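Local coordinates for protein pullulanase (Bacillus acidopullulyticus, PDB 2WAN) that hydrolyses the alpha-1,6-glucosidic linkages of pullulan and probably those at the branch points of starch-type polysaccharides, at residues A438-F443 with V486-V491; D510-N515 with H556-M561. All blocks are in the same frame, centred on the assembly; numbering follows the deposited sequence.

Contact 1. Residues A438-F443 with V486-V491; sequences AHVRDF and VQLQPV
His-439 holds CG anti to its own backbone N (chi1 -174°), while Gln-489 sets CG anti to its carbonyl carbon (chi1 -74°) and continues extended, which carries the amide up to the imidazole. There OE1 of Gln-489 lies 3.3 Å from CB of His-439, near the ring plane at its edge, and amide and ring stand 74° apart. A histidine suits this N-cap place: its ND1 accepts, weakly, from the backbone N-H groups of Arg-441 and Asp-442, while NE2 bonds to O of Asn-506, a pairing consistent with the proton on NE2.

Just before this cap, Ala-438 makes the parallel strand pairing, its N donating almost straight to O of Gln-487 (2.9 Å) and its O receiving N of Gln-489 (3.0 Å). Its methyl, small enough for this close pairing, shares a sheet face with Leu-488 and touches CG1 of Val-486 only loosely. Past the cap, CG2 of Val-440 packs against CG1 of Val-491 at 3.8 Å and CD2 of Leu-488 at 4.1 Å, branched apolar groups that meet where the chains diverge. Where they part, water takes over: one molecule joins N of Val-440 to O of Gln-489, weakly on the latter side, and another donates to OD2 of Asp-442 (2.7 Å) and to OE1 of Gln-489 (2.9 Å).

The pair links barrel strands 435-438 and 485-488 at their C-terminal ends. Leu-488 and Val-491 lean on helix 529-543, Gln-487 reaches Tyr-649 of strand 647-650, and strand 547-552 flanks 485-488 on its other edge.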
ATOM      1  N   ALA A 438       1.159  17.474   0.498  1.00  9.17           N
ATOM      2  CA  ALA A 438       2.260  18.446   0.428  1.00 10.13           C
ATOM      3  C   ALA A 438       3.600  17.803   0.781  1.00 10.68           C
ATOM      4  O   ALA A 438       3.681  16.992   1.697  1.00 12.41           O
ATOM      5  CB  ALA A 438       1.984  19.637   1.380  1.00 10.56           C
ATOM      6  N   HIS A 439       4.641  18.183   0.042  1.00 10.22           N
ATOM      7  CA  HIS A 439       6.034  17.826   0.349  1.00  8.45           C
ATOM      8  C   HIS A 439       6.652  18.911   1.230  1.00  9.24           C
ATOM      9  O   HIS A 439       6.453  20.099   0.965  1.00  9.39           O
ATOM     10  CB  HIS A 439       6.762  17.715  -0.995  1.00 10.34           C
ATOM     11  CG  HIS A 439       8.172  17.215  -0.917  1.00 11.16           C
ATOM     12  ND1 HIS A 439       9.239  18.030  -0.577  1.00  9.38           N
ATOM     13  CD2 HIS A 439       8.700  16.008  -1.216  1.00 11.62           C
ATOM     14  CE1 HIS A 439      10.356  17.328  -0.637  1.00 13.84           C
ATOM     15  NE2 HIS A 439      10.060  16.102  -1.030  1.00 11.72           N
ATOM     16  N   VAL A 440       7.369  18.521   2.291  1.00  7.67           N
ATOM     17  CA  VAL A 440       7.914  19.520   3.236  1.00  8.80           C
ATOM     18  C   VAL A 440       8.831  20.551   2.562  1.00  8.56           C
ATOM     19  O   VAL A 440       8.785  21.751   2.916  1.00 11.74           O
ATOM     20  CB  VAL A 440       8.648  18.833   4.420  1.00  8.78           C
ATOM     21  CG1 VAL A 440       9.292  19.865   5.348  1.00 12.37           C
ATOM     22  CG2 VAL A 440       7.648  17.955   5.233  1.00  9.90           C
ATOM     23  N   ARG A 441       9.672  20.116   1.616  1.00  9.25           N
ATOM     24  CA  ARG A 441      10.533  21.081   0.940  1.00 10.00           C
ATOM     25  C   ARG A 441       9.697  21.976   0.001  1.00 10.72           C
ATOM     26  O   ARG A 441       9.780  23.212   0.072  1.00 10.89           O
ATOM     27  CB  ARG A 441      11.643  20.390   0.166  1.00  9.72           C
ATOM     28  CG  ARG A 441      12.638  21.384  -0.437  1.00 12.76           C
ATOM     29  CD  ARG A 441      13.829  20.693  -1.102  1.00 12.73           C
ATOM     30  NE  ARG A 441      14.714  21.676  -1.744  1.00 10.40           N
ATOM     31  CZ  ARG A 441      15.694  22.348  -1.131  1.00 15.57           C
ATOM     32  NH1 ARG A 441      15.961  22.158   0.170  1.00 13.24           N
ATOM     33  NH2 ARG A 441      16.425  23.227  -1.828  1.00 14.16           N
ATOM     34  N   ASP A 442       8.851  21.366  -0.832  1.00  9.65           N
ATOM     35  CA  ASP A 442       8.076  22.161  -1.820  1.00 11.09           C
ATOM     36  C   ASP A 442       7.292  23.282  -1.164  1.00 10.87           C
ATOM     37  O   ASP A 442       7.166  24.389  -1.714  1.00  9.72           O
ATOM     38  CB  ASP A 442       7.022  21.325  -2.552  1.00 11.03           C
ATOM     39  CG  ASP A 442       7.584  20.199  -3.371  1.00 12.93           C
ATOM     40  OD1 ASP A 442       8.809  20.043  -3.485  1.00 12.15           O
ATOM     41  OD2 ASP A 442       6.752  19.445  -3.923  1.00 10.93           O
ATOM     42  N   PHE A 443       6.722  22.990   0.005  1.00 10.58           N
ATOM     43  CA  PHE A 443       5.781  23.908   0.664  1.00  9.75           C
ATOM     44  C   PHE A 443       6.335  25.318   0.859  1.00  8.93           C
ATOM     45  O   PHE A 443       5.597  26.300   0.695  1.00 11.16           O
ATOM     46  CB  PHE A 443       5.367  23.315   2.015  1.00  9.27           C
ATOM     47  CG  PHE A 443       4.212  24.025   2.660  1.00  9.47           C
ATOM     48  CD1 PHE A 443       2.963  24.043   2.038  1.00 10.07           C
ATOM     49  CD2 PHE A 443       4.376  24.683   3.892  1.00 12.77           C
ATOM     50  CE1 PHE A 443       1.877  24.692   2.637  1.00 11.21           C
ATOM     51  CE2 PHE A 443       3.287  25.336   4.505  1.00 10.30           C
ATOM     52  CZ  PHE A 443       2.050  25.354   3.860  1.00 10.66           C
ATOM     53  N   VAL A 486      -3.447  17.642   6.382  1.00  8.26           N
ATOM     54  CA  VAL A 486      -2.279  17.665   5.483  1.00  8.20           C
ATOM     55  C   VAL A 486      -1.721  16.250   5.384  1.00  7.43           C
ATOM     56  O   VAL A 486      -1.432  15.619   6.403  1.00  9.32           O
ATOM     57  CB  VAL A 486      -1.188  18.653   5.986  1.00  8.20           C
ATOM     58  CG1 VAL A 486       0.095  18.518   5.158  1.00  8.17           C
ATOM     59  CG2 VAL A 486      -1.692  20.077   5.885  1.00 10.39           C
ATOM     60  N   GLN A 487      -1.572  15.747   4.157  1.00  8.71           N
ATOM     61  CA  GLN A 487      -0.854  14.499   3.956  1.00  9.88           C
ATOM     62  C   GLN A 487       0.570  14.841   3.545  1.00 11.15           C
ATOM     63  O   GLN A 487       0.793  15.397   2.469  1.00 10.62           O
ATOM     64  CB  GLN A 487      -1.533  13.625   2.897  1.00 10.91           C
ATOM     65  CG  GLN A 487      -0.760  12.321   2.528  1.00 10.33           C
ATOM     66  CD  GLN A 487      -1.412  11.609   1.360  1.00 11.26           C
ATOM     67  OE1 GLN A 487      -2.586  11.253   1.420  1.00 10.92           O
ATOM     68  NE2 GLN A 487      -0.668  11.438   0.274  1.00 10.71           N
ATOM     69  N   LEU A 488       1.532  14.524   4.414  1.00  9.95           N
ATOM     70  CA  LEU A 488       2.939  14.838   4.123  1.00  8.62           C
ATOM     71  C   LEU A 488       3.583  13.755   3.277  1.00 10.62           C
ATOM     72  O   LEU A 488       3.467  12.572   3.610  1.00  9.11           O
ATOM     73  CB  LEU A 488       3.737  14.960   5.434  1.00 10.55           C
ATOM     74  CG  LEU A 488       3.373  16.084   6.400  1.00 12.51           C
ATOM     75  CD1 LEU A 488       4.193  15.899   7.678  1.00 11.10           C
ATOM     76  CD2 LEU A 488       3.633  17.439   5.770  1.00 11.16           C
ATOM     77  N   GLN A 489       4.280  14.147   2.203  1.00 10.10           N
ATOM     78  CA  GLN A 489       5.121  13.191   1.458  1.00 10.22           C
ATOM     79  C   GLN A 489       6.186  12.662   2.436  1.00  9.77           C
ATOM     80  O   GLN A 489       6.381  13.243   3.508  1.00  9.78           O
ATOM     81  CB  GLN A 489       5.714  13.819   0.197  1.00 10.06           C
ATOM     82  CG  GLN A 489       4.669  14.001  -0.902  1.00 12.41           C
ATOM     83  CD  GLN A 489       5.307  14.203  -2.269  1.00 14.26           C
ATOM     84  OE1 GLN A 489       5.358  15.317  -2.764  1.00 15.26           O
ATOM     85  NE2 GLN A 489       5.817  13.122  -2.865  1.00 14.00           N
ATOM     86  N   PRO A 490       6.827  11.529   2.122  1.00  9.00           N
ATOM     87  CA  PRO A 490       7.583  10.792   3.161  1.00  9.06           C
ATOM     88  C   PRO A 490       8.530  11.596   4.062  1.00  9.91           C
ATOM     89  O   PRO A 490       9.470  12.262   3.588  1.00  9.56           O
ATOM     90  CB  PRO A 490       8.337   9.754   2.347  1.00 12.06           C
ATOM     91  CG  PRO A 490       7.300   9.391   1.291  1.00  7.76           C
ATOM     92  CD  PRO A 490       6.734  10.749   0.867  1.00  8.97           C
ATOM     93  N   VAL A 491       8.256  11.524   5.358  1.00  8.90           N
ATOM     94  CA  VAL A 491       9.161  12.089   6.379  1.00  9.13           C
ATOM     95  C   VAL A 491       9.872  11.011   7.229  1.00 11.34           C
ATOM     96  O   VAL A 491      10.600  11.342   8.160  1.00  9.64           O
ATOM     97  CB  VAL A 491       8.463  13.146   7.270  1.00 11.09           C
ATOM     98  CG1 VAL A 491       7.913  14.313   6.410  1.00 10.40           C
ATOM     99  CG2 VAL A 491       7.362  12.505   8.161  1.00  9.38           C
TER
HETATM  100  O   HOH W   1       7.661  15.627   2.510  1.00 11.84           O
HETATM  101  O   HOH W   2       6.521  16.930  -4.820  1.00 11.78           O

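Contact 2. Residues D510-N515 with H556-M561; sequences DPRNYN and HTFDVM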
ATOM      1  N   ASP A 510      12.439   6.037  -0.963  1.00 14.86           N
ATOM      2  CA  ASP A 510      13.517   5.050  -0.718  1.00 12.38           C
ATOM      3  C   ASP A 510      13.867   4.953   0.789  1.00 11.97           C
ATOM      4  O   ASP A 510      14.969   5.333   1.216  1.00 13.55           O
ATOM      5  CB  ASP A 510      14.745   5.348  -1.597  1.00 14.58           C
ATOM      6  CG  ASP A 510      15.371   6.706  -1.325  1.00 17.69           C
ATOM      7  OD1 ASP A 510      14.650   7.704  -1.111  1.00 19.65           O
ATOM      8  OD2 ASP A 510      16.618   6.775  -1.358  1.00 20.31           O
ATOM      9  N   PRO A 511      12.921   4.441   1.604  1.00 12.63           N
ATOM     10  CA  PRO A 511      13.128   4.470   3.062  1.00 12.03           C
ATOM     11  C   PRO A 511      14.324   3.641   3.547  1.00 13.20           C
ATOM     12  O   PRO A 511      14.662   2.595   2.965  1.00 12.06           O
ATOM     13  CB  PRO A 511      11.824   3.892   3.613  1.00 15.29           C
ATOM     14  CG  PRO A 511      11.294   3.047   2.501  1.00 13.76           C
ATOM     15  CD  PRO A 511      11.661   3.756   1.246  1.00 13.40           C
ATOM     16  N   ARG A 512      14.948   4.121   4.611  1.00 10.93           N
ATOM     17  CA  ARG A 512      16.084   3.434   5.223  1.00 11.33           C
ATOM     18  C   ARG A 512      15.888   3.237   6.722  1.00 12.71           C
ATOM     19  O   ARG A 512      16.164   2.146   7.244  1.00 11.13           O
ATOM     20  CB  ARG A 512      17.381   4.218   4.983  1.00 11.91           C
ATOM     21  CG  ARG A 512      18.683   3.537   5.519  1.00 11.64           C
ATOM     22  CD  ARG A 512      19.903   4.412   5.194  1.00 13.46           C
ATOM     23  NE  ARG A 512      19.845   5.652   5.970  1.00 13.21           N
ATOM     24  CZ  ARG A 512      20.314   6.828   5.583  1.00 16.18           C
ATOM     25  NH1 ARG A 512      20.924   6.971   4.411  1.00 15.81           N
ATOM     26  NH2 ARG A 512      20.180   7.870   6.385  1.00 17.28           N
ATOM     27  N   ASN A 513      15.467   4.296   7.417  1.00 11.14           N
ATOM     28  CA  ASN A 513      15.249   4.216   8.887  1.00  9.57           C
ATOM     29  C   ASN A 513      13.800   4.600   9.201  1.00  9.51           C
ATOM     30  O   ASN A 513      13.457   5.779   9.331  1.00 10.03           O
ATOM     31  CB  ASN A 513      16.254   5.083   9.680  1.00 10.40           C
ATOM     32  CG  ASN A 513      17.700   4.840   9.244  1.00 10.89           C
ATOM     33  OD1 ASN A 513      18.391   3.918   9.729  1.00 16.71           O
ATOM     34  ND2 ASN A 513      18.152   5.644   8.313  1.00  7.15           N
ATOM     35  N   TYR A 514      12.947   3.588   9.294  1.00 10.99           N
ATOM     36  CA  TYR A 514      11.497   3.819   9.335  1.00 10.34           C
ATOM     37  C   TYR A 514      10.991   4.613  10.532  1.00 11.07           C
ATOM     38  O   TYR A 514       9.914   5.215  10.460  1.00 11.74           O
ATOM     39  CB  TYR A 514      10.735   2.499   9.251  1.00  8.86           C
ATOM     40  CG  TYR A 514      10.743   1.855   7.876  1.00 13.15           C
ATOM     41  CD1 TYR A 514       9.872   2.297   6.870  1.00 11.68           C
ATOM     42  CD2 TYR A 514      11.601   0.795   7.594  1.00 12.90           C
ATOM     43  CE1 TYR A 514       9.862   1.704   5.617  1.00 10.95           C
ATOM     44  CE2 TYR A 514      11.605   0.197   6.330  1.00 15.01           C
ATOM     45  CZ  TYR A 514      10.721   0.667   5.352  1.00 17.37           C
ATOM     46  OH  TYR A 514      10.699   0.094   4.101  1.00 18.23           O
ATOM     47  N   ASN A 515      11.744   4.607  11.632  1.00 11.24           N
ATOM     48  CA  ASN A 515      11.264   5.208  12.881  1.00  9.49           C
ATOM     49  C   ASN A 515      11.987   6.492  13.266  1.00 10.43           C
ATOM     50  O   ASN A 515      11.958   6.918  14.429  1.00 11.19           O
ATOM     51  CB  ASN A 515      11.341   4.156  13.985  1.00  8.99           C
ATOM     52  CG  ASN A 515      10.511   2.961  13.635  1.00  9.98           C
ATOM     53  OD1 ASN A 515       9.297   3.097  13.441  1.00 12.99           O
ATOM     54  ND2 ASN A 515      11.147   1.805  13.475  1.00 12.24           N
ATOM     55  N   HIS A 556       8.671  -1.496   0.517  1.00 13.50           N
ATOM     56  CA  HIS A 556      10.035  -1.796   0.037  1.00 13.01           C
ATOM     57  C   HIS A 556      11.069  -0.909   0.746  1.00 15.83           C
ATOM     58  O   HIS A 556      10.714   0.131   1.292  1.00 15.47           O
ATOM     59  CB  HIS A 556      10.162  -1.591  -1.492  1.00 14.36           C
ATOM     60  CG  HIS A 556      10.191  -0.152  -1.915  1.00 14.81           C
ATOM     61  ND1 HIS A 556      11.362   0.517  -2.208  1.00 18.17           N
ATOM     62  CD2 HIS A 556       9.189   0.744  -2.102  1.00  8.98           C
ATOM     63  CE1 HIS A 556      11.077   1.765  -2.552  1.00 11.29           C
ATOM     64  NE2 HIS A 556       9.766   1.926  -2.498  1.00 15.62           N
ATOM     65  N   THR A 557      12.340  -1.305   0.716  1.00 14.51           N
ATOM     66  CA  THR A 557      13.429  -0.473   1.266  1.00 13.39           C
ATOM     67  C   THR A 557      14.312   0.058   0.147  1.00 13.31           C
ATOM     68  O   THR A 557      14.206  -0.391  -1.001  1.00 15.08           O
ATOM     69  CB  THR A 557      14.323  -1.219   2.272  1.00 16.53           C
ATOM     70  OG1 THR A 557      14.939  -2.332   1.608  1.00 16.31           O
ATOM     71  CG2 THR A 557      13.519  -1.700   3.465  1.00 16.89           C
ATOM     72  N   PHE A 558      15.172   1.021   0.472  1.00 12.84           N
ATOM     73  CA  PHE A 558      16.013   1.684  -0.534  1.00 13.37           C
ATOM     74  C   PHE A 558      16.841   0.702  -1.377  1.00 15.35           C
ATOM     75  O   PHE A 558      17.059   0.922  -2.581  1.00 15.21           O
ATOM     76  CB  PHE A 558      16.915   2.729   0.148  1.00 12.19           C
ATOM     77  CG  PHE A 558      18.112   2.139   0.843  1.00 14.29           C
ATOM     78  CD1 PHE A 558      17.986   1.547   2.094  1.00 17.99           C
ATOM     79  CD2 PHE A 558      19.366   2.155   0.224  1.00 14.44           C
ATOM     80  CE1 PHE A 558      19.090   0.979   2.735  1.00 17.04           C
ATOM     81  CE2 PHE A 558      20.468   1.607   0.857  1.00 18.12           C
ATOM     82  CZ  PHE A 558      20.329   1.012   2.112  1.00 15.35           C
ATOM     83  N   ASP A 559      17.290  -0.373  -0.742  1.00 16.08           N
ATOM     84  CA  ASP A 559      18.031  -1.436  -1.419  1.00 18.41           C
ATOM     85  C   ASP A 559      17.969  -2.672  -0.540  1.00 17.55           C
ATOM     86  O   ASP A 559      17.432  -2.640   0.588  1.00 16.74           O
ATOM     87  CB  ASP A 559      19.499  -1.014  -1.630  1.00 18.19           C
ATOM     88  CG  ASP A 559      20.172  -1.717  -2.817  1.00 22.76           C
ATOM     89  OD1 ASP A 559      19.602  -2.670  -3.401  1.00 23.33           O
ATOM     90  OD2 ASP A 559      21.282  -1.283  -3.166  1.00 27.52           O
ATOM     91  N   VAL A 560      18.525  -3.759  -1.068  1.00 17.23           N
ATOM     92  CA  VAL A 560      18.697  -4.996  -0.316  1.00 17.89           C
ATOM     93  C   VAL A 560      20.178  -5.279  -0.166  1.00 17.46           C
ATOM     94  O   VAL A 560      21.013  -4.559  -0.737  1.00 18.39           O
ATOM     95  CB  VAL A 560      18.008  -6.188  -1.010  1.00 18.48           C
ATOM     96  CG1 VAL A 560      16.504  -6.024  -0.916  1.00 18.65           C
ATOM     97  CG2 VAL A 560      18.479  -6.302  -2.465  1.00 18.57           C
ATOM     98  N   MET A 561      20.486  -6.332   0.593  1.00 18.18           N
ATOM     99  CA  MET A 561      21.861  -6.789   0.864  1.00 19.56           C
ATOM    100  C   MET A 561      22.668  -5.845   1.772  1.00 19.52           C
ATOM    101  O   MET A 561      23.316  -6.301   2.725  1.00 18.21           O
ATOM    102  CB  MET A 561      22.617  -7.109  -0.440  1.00 21.19           C
ATOM    103  CG  MET A 561      22.166  -8.411  -1.100  1.00 31.19           C
ATOM    104  SD  MET A 561      22.679  -8.537  -2.827  1.00 46.23           S
ATOM    105  CE  MET A 561      24.440  -8.163  -2.729  1.00 41.63           C
TER
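Pro-511 and Phe-558 share a backbone hydrogen bond across the two segments: N of Phe-558 donates to O of Pro-511 over 3.0 Å, the donor tilted somewhat from the carbonyl plane. Proline lacks an N-H but keeps a good acceptor. Further bonds brace the 556-561 side itself. ND1 of His-556 donates to O of Thr-557 at 3.2 Å from above the carbonyl, 62° out of its plane, which steadies the imidazole, and OG1 of Thr-557 donates to O of Asp-559 at 2.7 Å while also bonding Tyr-574.

Close contacts also gather round O of His-556. OH of Tyr-514, itself bonded to O of Val-553, stands 2.8 Å from this oxygen of His-556, and CG of Pro-511 lies 3.2 Å from the same O of His-556.

The van der Waals and ring-edge contacts centre on Phe-558. Its CG sits between the backbone N and the carbonyl carbon (chi1 78°), turning the ring edge toward O of Pro-511, which lies in the ring plane 3.6 Å from CD1. CB of Phe-558 meets CB of Asp-510, and CB and CG of Arg-512 pass the ring, CG to CE1 of Phe-558 at 3.8 Å. A long side chain suits this spot, because it then carries the guanidinium, its plane turned 80° from the ring, away to a salt bridge with Glu-493. CG2 of Thr-557 comes to the ring edge of Tyr-514, 3.4 Å from OH.

Sequence places both segments: Asp-510 and Pro-511 end the YNWGYDP signature of type I pullulanases, and His-556 closes DVVYNH, the first conserved region of the alpha-amylase family, in the loop after the third strand of the (beta/alpha)8 barrel.

In the fold
The two contacts follow in series along the chain, with centres 19 Å apart and nearest atoms about 6 Å apart, without touching. Residues 505-509 connect them structurally: Tyr-505, Asn-506, Trp-507 and Tyr-509 all meet contact 1, and the chain then runs directly into Asp-510 of contact 2. A second tie is the small antiparallel sheet in which strand 492-494, just after 486-491, pairs with 511-513. A third is strand 547-552, which leads from beside contact 1 to 556-561. Both contacts thus lie on the C-terminal side of the barrel, where enzymes of this family have their active site.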